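Local atomic coordinates of protein Dok-7 (Mus musculus, PDB entry 3ML4), a protein that acts as a cytoplasmic adaptor in muscle, dimerising to activate the receptor tyrosine kinase MuSK and so driving neuromuscular synapse formation. Residues Leu73-Leu78 against Asp147-Val152; Asn169-Glu174 against Phe186-Ala191. All coordinates share one frame; numbering follows the deposited sequence.

How the contacts relate
Read from the N terminus, the chain first builds the PH domain, and Leu73-Leu78 sits in the loop between its strands 59-71 and 81-86. Helix 98-112 and the first strands of the PTB domain follow before Asp147-Val152 comes back against that loop, so contact 1 closes a long excursion of 68 intervening residues and ties one domain to the other. Contact 2 opens only afterwards and closes a short one, the hairpin of strands 170-175 and 184-189. The two loops therefore run in series, neither enclosing nor crossing the other. Their centres lie about 24 Å apart, yet both reach the PTB sheet: contact 1 through the loop entering edge strand 151-157, contact 2 in the hairpin.

Contact 1: residues Leu73-Leu78 against Asp147-Val152; sequences LPYEGL and DIPPTV
Ile148 overlaps three consecutive residues of the PH-domain loop, its two branches dividing the work. With CG1 anti to the carbonyl carbon (chi1 -61°), the longer branch runs toward Leu73 and Pro74 while CG2 turns to Tyr75. Ile148 CD1 rests 3.7 Å from Leu73 CD2, the two side chains meeting at a slant, and lies equally close to Pro74 CD, where they cross at about a right angle. On the other branch, Ile148 CG2 lies 3.7 Å from Tyr75 CD1, oblique to the phenol ring, as the two side chains slide past each other in opposite directions. The prolines that follow extend the apolar patch. Pro149, preceded by a cis peptide bond, brings CD to 4.0 Å from Tyr75 CE1, while Pro150 CG and Leu73 CD1 reach toward each other and meet at 3.6 Å. The side-chain contacts are all apolar, with no polar bond between the segments. Tyr75 also begins a type I' turn to Leu78, closed by the backbone hydrogen bonds Tyr75 N to Leu78 O and Leu78 N to Tyr75 O, each 3.0 Å, with Gly77 at the third position, where a positive phi favours glycine. Met92 of strand 90-94 touches Tyr75 and both prolines from the PH side. This is a small, loop-to-loop interdomain interface, where the PH domain of Dok-7 packs against the proline-containing loop that leads into strand 151-157 of its PTB domain.

Contact 2: residues Asn169-Glu174 against Phe186-Ala191; sequences NGFIFE and FFLSSA
Phe171 and Leu188 exchange a reciprocal pair of backbone hydrogen bonds, as do Phe173 and Phe186; Phe171 N to Leu188 O and Phe186 N to Phe173 O are both 2.9 Å. A further bond, Ser190 N to Asn169 O, comes in from above the carbonyl plane, 52° out of it, where the regular ladder ends. Beyond Phe171 and Leu188, Gly170 faces Ser189 as a non-hydrogen-bonded pair, CA atoms 4.1 Å apart; Ile172 and Phe187 form the other such pair. These antiparallel strands form a hairpin in the PTB-domain sheet, which has the PH-like fold; strand 184-189 lies between strands 115-122 and 170-175. Aromatic packing fills the side carrying Phe171, Phe173, Phe186 and Leu188. Phe173 takes the crowded rotamer, CG between backbone N and carbonyl carbon (chi1 70°), which swings its ring across the neighbouring strand. Phe186 CB then sits over one ring face in a CH-pi contact, 4.2 Å from the centroid, while Leu188 CD1 approaches the ring edge. Trp156 meets both Phe173 and Phe186 edge-to-face. Apolar contact on the other side pairs Ile172 with Phe187, side by side and pointing the same way, Ile172 CD1 lying 3.7 Å from Phe187 CE1. Ile172 also packs on an apolar side chain of the bound MuSK peptide. Cutting it back to an alanine is likely to cost Phe187 this cross-strand packing and thin the apolar surface met by the peptide.

Contact 1: residues Leu73-Leu78 against Asp147-Val152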
loop_
_atom_site.group_PDB
_atom_site.type_symbol
_atom_site.label_atom_id
_atom_site.label_comp_id
_atom_site.label_asym_id
_atom_site.label_seq_id
_atom_site.Cartn_x
_atom_site.Cartn_y
_atom_site.Cartn_z
ATOM N N LEU B 73 25.263 7.141 -7.778
ATOM C CA LEU B 73 26.224 6.058 -7.914
ATOM C C LEU B 73 26.753 6.099 -9.339
ATOM O O LEU B 73 25.969 6.177 -10.277
ATOM C CB LEU B 73 25.562 4.699 -7.671
ATOM C CG LEU B 73 25.012 4.293 -6.299
ATOM C CD1 LEU B 73 24.170 3.033 -6.435
ATOM C CD2 LEU B 73 26.100 4.101 -5.240
ATOM N N PRO B 74 28.087 6.063 -9.510
ATOM C CA PRO B 74 28.666 6.011 -10.851
ATOM C C PRO B 74 28.363 4.680 -11.535
ATOM O O PRO B 74 28.500 3.620 -10.917
ATOM C CB PRO B 74 30.169 6.158 -10.593
ATOM C CG PRO B 74 30.278 6.698 -9.183
ATOM C CD PRO B 74 29.126 6.096 -8.468
ATOM N N TYR B 75 27.958 4.743 -12.801
ATOM C CA TYR B 75 27.518 3.568 -13.534
ATOM C C TYR B 75 27.492 3.835 -15.036
ATOM O O TYR B 75 26.839 4.780 -15.496
ATOM C CB TYR B 75 26.126 3.154 -13.048
ATOM C CG TYR B 75 25.543 1.929 -13.724
ATOM C CD1 TYR B 75 25.995 0.650 -13.406
ATOM C CD2 TYR B 75 24.521 2.052 -14.664
ATOM C CE1 TYR B 75 25.462 -0.470 -14.015
ATOM C CE2 TYR B 75 23.978 0.929 -15.282
ATOM C CZ TYR B 75 24.454 -0.326 -14.953
ATOM O OH TYR B 75 23.921 -1.444 -15.556
ATOM N N GLU B 76 28.216 3.003 -15.786
ATOM C CA GLU B 76 28.234 3.037 -17.262
ATOM C C GLU B 76 28.476 4.425 -17.863
ATOM O O GLU B 76 27.825 4.815 -18.837
ATOM C CB GLU B 76 26.943 2.428 -17.835
ATOM C CG GLU B 76 26.703 0.969 -17.473
ATOM C CD GLU B 76 27.667 0.008 -18.152
ATOM O OE1 GLU B 76 28.190 0.336 -19.244
ATOM O OE2 GLU B 76 27.894 -1.086 -17.589
ATOM N N GLY B 77 29.406 5.169 -17.268
ATOM C CA GLY B 77 29.806 6.476 -17.776
ATOM C C GLY B 77 28.972 7.634 -17.266
ATOM O O GLY B 77 29.226 8.784 -17.617
ATOM N N LEU B 78 27.975 7.341 -16.438
ATOM C CA LEU B 78 27.100 8.388 -15.898
ATOM C C LEU B 78 27.293 8.568 -14.399
ATOM O O LEU B 78 27.662 7.617 -13.697
ATOM C CB LEU B 78 25.630 8.111 -16.241
ATOM C CG LEU B 78 25.104 8.679 -17.575
ATOM C CD1 LEU B 78 25.569 7.860 -18.764
ATOM C CD2 LEU B 78 23.584 8.777 -17.576
ATOM N N ASP B 147 27.374 -2.602 -3.640
ATOM C CA ASP B 147 27.897 -2.540 -5.008
ATOM C C ASP B 147 27.092 -1.645 -5.946
ATOM O O ASP B 147 26.049 -1.091 -5.583
ATOM C CB ASP B 147 28.059 -3.942 -5.634
ATOM C CG ASP B 147 28.667 -4.963 -4.680
ATOM O OD1 ASP B 147 29.361 -4.568 -3.718
ATOM O OD2 ASP B 147 28.448 -6.176 -4.898
ATOM N N ILE B 148 27.625 -1.486 -7.151
ATOM C CA ILE B 148 26.922 -0.851 -8.242
ATOM C C ILE B 148 26.984 -1.852 -9.387
ATOM O O ILE B 148 28.073 -2.305 -9.731
ATOM C CB ILE B 148 27.561 0.498 -8.633
ATOM C CG1 ILE B 148 27.520 1.469 -7.445
ATOM C CG2 ILE B 148 26.837 1.098 -9.832
ATOM C CD1 ILE B 148 28.599 2.547 -7.463
ATOM N N PRO B 149 25.817 -2.252 -9.933
ATOM C CA PRO B 149 24.480 -1.848 -9.470
ATOM C C PRO B 149 24.108 -2.567 -8.169
ATOM O O PRO B 149 24.452 -3.734 -8.007
ATOM C CB PRO B 149 23.559 -2.279 -10.621
ATOM C CG PRO B 149 24.267 -3.414 -11.276
ATOM C CD PRO B 149 25.753 -3.183 -11.077
ATOM N N PRO B 150 23.421 -1.871 -7.240
ATOM C CA PRO B 150 23.141 -2.444 -5.919
ATOM C C PRO B 150 22.414 -3.786 -5.968
ATOM O O PRO B 150 21.451 -3.945 -6.719
ATOM C CB PRO B 150 22.261 -1.383 -5.251
ATOM C CG PRO B 150 22.589 -0.128 -5.952
ATOM C CD PRO B 150 22.866 -0.513 -7.369
ATOM N N THR B 151 22.904 -4.740 -5.182
ATOM C CA THR B 151 22.243 -6.032 -5.006
ATOM C C THR B 151 21.935 -6.260 -3.530
ATOM O O THR B 151 22.688 -5.829 -2.660
ATOM C CB THR B 151 23.092 -7.211 -5.541
ATOM O OG1 THR B 151 24.361 -7.232 -4.878
ATOM C CG2 THR B 151 23.310 -7.092 -7.043
ATOM N N VAL B 152 20.825 -6.941 -3.265
ATOM C CA VAL B 152 20.356 -7.199 -1.905
ATOM C C VAL B 152 21.123 -8.367 -1.295
ATOM O O VAL B 152 21.106 -9.474 -1.835
ATOM C CB VAL B 152 18.822 -7.467 -1.885
ATOM C CG1 VAL B 152 18.355 -8.010 -0.526
ATOM C CG2 VAL B 152 18.063 -6.202 -2.247
#

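Contact 2: residues Asn169-Glu174 against Phe186-Ala191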
loop_
_atom_site.group_PDB
_atom_site.type_symbol
_atom_site.label_atom_id
_atom_site.label_comp_id
_atom_site.label_asym_id
_atom_site.label_seq_id
_atom_site.Cartn_x
_atom_site.Cartn_y
_atom_site.Cartn_z
ATOM N N ASN B 169 28.881 5.028 17.931
ATOM C CA ASN B 169 29.315 4.887 16.526
ATOM C C ASN B 169 28.708 3.709 15.747
ATOM O O ASN B 169 29.302 3.213 14.788
ATOM C CB ASN B 169 30.856 4.883 16.421
ATOM C CG ASN B 169 31.365 5.288 15.022
ATOM O OD1 ASN B 169 30.589 5.716 14.151
ATOM N ND2 ASN B 169 32.677 5.153 14.810
ATOM N N GLY B 170 27.519 3.272 16.145
ATOM C CA GLY B 170 26.892 2.147 15.470
ATOM C C GLY B 170 25.433 1.901 15.777
ATOM O O GLY B 170 24.760 2.720 16.406
ATOM N N PHE B 171 24.964 0.739 15.330
ATOM C CA PHE B 171 23.578 0.313 15.462
ATOM C C PHE B 171 23.534 -1.213 15.421
ATOM O O PHE B 171 24.121 -1.833 14.531
ATOM C CB PHE B 171 22.741 0.899 14.315
ATOM C CG PHE B 171 21.302 0.452 14.306
ATOM C CD1 PHE B 171 20.350 1.108 15.085
ATOM C CD2 PHE B 171 20.893 -0.604 13.496
ATOM C CE1 PHE B 171 19.013 0.711 15.075
ATOM C CE2 PHE B 171 19.563 -1.009 13.473
ATOM C CZ PHE B 171 18.619 -0.350 14.267
ATOM N N ILE B 172 22.832 -1.810 16.379
ATOM C CA ILE B 172 22.692 -3.263 16.456
ATOM C C ILE B 172 21.235 -3.654 16.239
ATOM O O ILE B 172 20.337 -3.012 16.781
ATOM C CB ILE B 172 23.180 -3.812 17.837
ATOM C CG1 ILE B 172 24.677 -3.542 18.036
ATOM C CG2 ILE B 172 22.883 -5.307 17.975
ATOM C CD1 ILE B 172 25.163 -3.721 19.479
ATOM N N PHE B 173 21.005 -4.696 15.444
ATOM C CA PHE B 173 19.676 -5.302 15.362
ATOM C C PHE B 173 19.721 -6.836 15.357
ATOM O O PHE B 173 20.685 -7.436 14.877
ATOM C CB PHE B 173 18.875 -4.746 14.174
ATOM C CG PHE B 173 19.384 -5.170 12.826
ATOM C CD1 PHE B 173 20.405 -4.466 12.199
ATOM C CD2 PHE B 173 18.820 -6.259 12.165
ATOM C CE1 PHE B 173 20.871 -4.853 10.943
ATOM C CE2 PHE B 173 19.283 -6.651 10.903
ATOM C CZ PHE B 173 20.306 -5.945 10.294
ATOM N N GLU B 174 18.678 -7.459 15.904
ATOM C CA GLU B 174 18.593 -8.911 15.962
ATOM C C GLU B 174 17.336 -9.455 15.277
ATOM O O GLU B 174 16.217 -9.077 15.618
ATOM C CB GLU B 174 18.676 -9.401 17.411
ATOM C CG GLU B 174 18.590 -10.920 17.557
ATOM C CD GLU B 174 18.429 -11.388 18.997
ATOM O OE1 GLU B 174 18.404 -10.543 19.923
ATOM O OE2 GLU B 174 18.326 -12.618 19.198
ATOM N N PHE B 186 23.283 -8.679 14.409
ATOM C CA PHE B 186 24.069 -8.010 13.367
ATOM C C PHE B 186 24.510 -6.616 13.791
ATOM O O PHE B 186 23.767 -5.905 14.480
ATOM C CB PHE B 186 23.277 -7.939 12.056
ATOM C CG PHE B 186 22.842 -9.282 11.539
ATOM C CD1 PHE B 186 21.561 -9.754 11.794
ATOM C CD2 PHE B 186 23.717 -10.081 10.810
ATOM C CE1 PHE B 186 21.158 -11.000 11.324
ATOM C CE2 PHE B 186 23.319 -11.321 10.328
ATOM C CZ PHE B 186 22.039 -11.783 10.591
ATOM N N PHE B 187 25.712 -6.234 13.358
ATOM C CA PHE B 187 26.388 -5.036 13.850
ATOM C C PHE B 187 26.778 -4.101 12.722
ATOM O O PHE B 187 27.455 -4.511 11.781
ATOM C CB PHE B 187 27.661 -5.422 14.608
ATOM C CG PHE B 187 27.426 -6.248 15.836
ATOM C CD1 PHE B 187 27.555 -5.679 17.098
ATOM C CD2 PHE B 187 27.104 -7.600 15.737
ATOM C CE1 PHE B 187 27.353 -6.437 18.238
ATOM C CE2 PHE B 187 26.892 -8.371 16.871
ATOM C CZ PHE B 187 27.019 -7.790 18.122
ATOM N N LEU B 188 26.378 -2.839 12.831
ATOM C CA LEU B 188 26.703 -1.838 11.817
ATOM C C LEU B 188 27.372 -0.619 12.434
ATOM O O LEU B 188 27.008 -0.197 13.530
ATOM C CB LEU B 188 25.445 -1.400 11.046
ATOM C CG LEU B 188 24.440 -2.448 10.549
ATOM C CD1 LEU B 188 23.235 -1.774 9.878
ATOM C CD2 LEU B 188 25.085 -3.451 9.603
ATOM N N SER B 189 28.352 -0.072 11.715
ATOM C CA SER B 189 28.996 1.188 12.065
ATOM C C SER B 189 28.358 2.320 11.275
ATOM O O SER B 189 28.224 2.238 10.052
ATOM C CB SER B 189 30.500 1.149 11.765
ATOM O OG SER B 189 31.206 0.398 12.737
ATOM N N SER B 190 27.971 3.373 11.989
ATOM C CA SER B 190 27.430 4.585 11.391
ATOM C C SER B 190 27.325 5.675 12.438
ATOM O O SER B 190 27.308 5.389 13.635
ATOM C CB SER B 190 26.046 4.329 10.799
ATOM O OG SER B 190 25.513 5.527 10.264
ATOM N N ALA B 191 27.234 6.923 11.981
ATOM C CA ALA B 191 27.035 8.057 12.884
ATOM C C ALA B 191 25.542 8.415 13.054
ATOM O O ALA B 191 25.204 9.464 13.612
ATOM C CB ALA B 191 27.850 9.271 12.406
#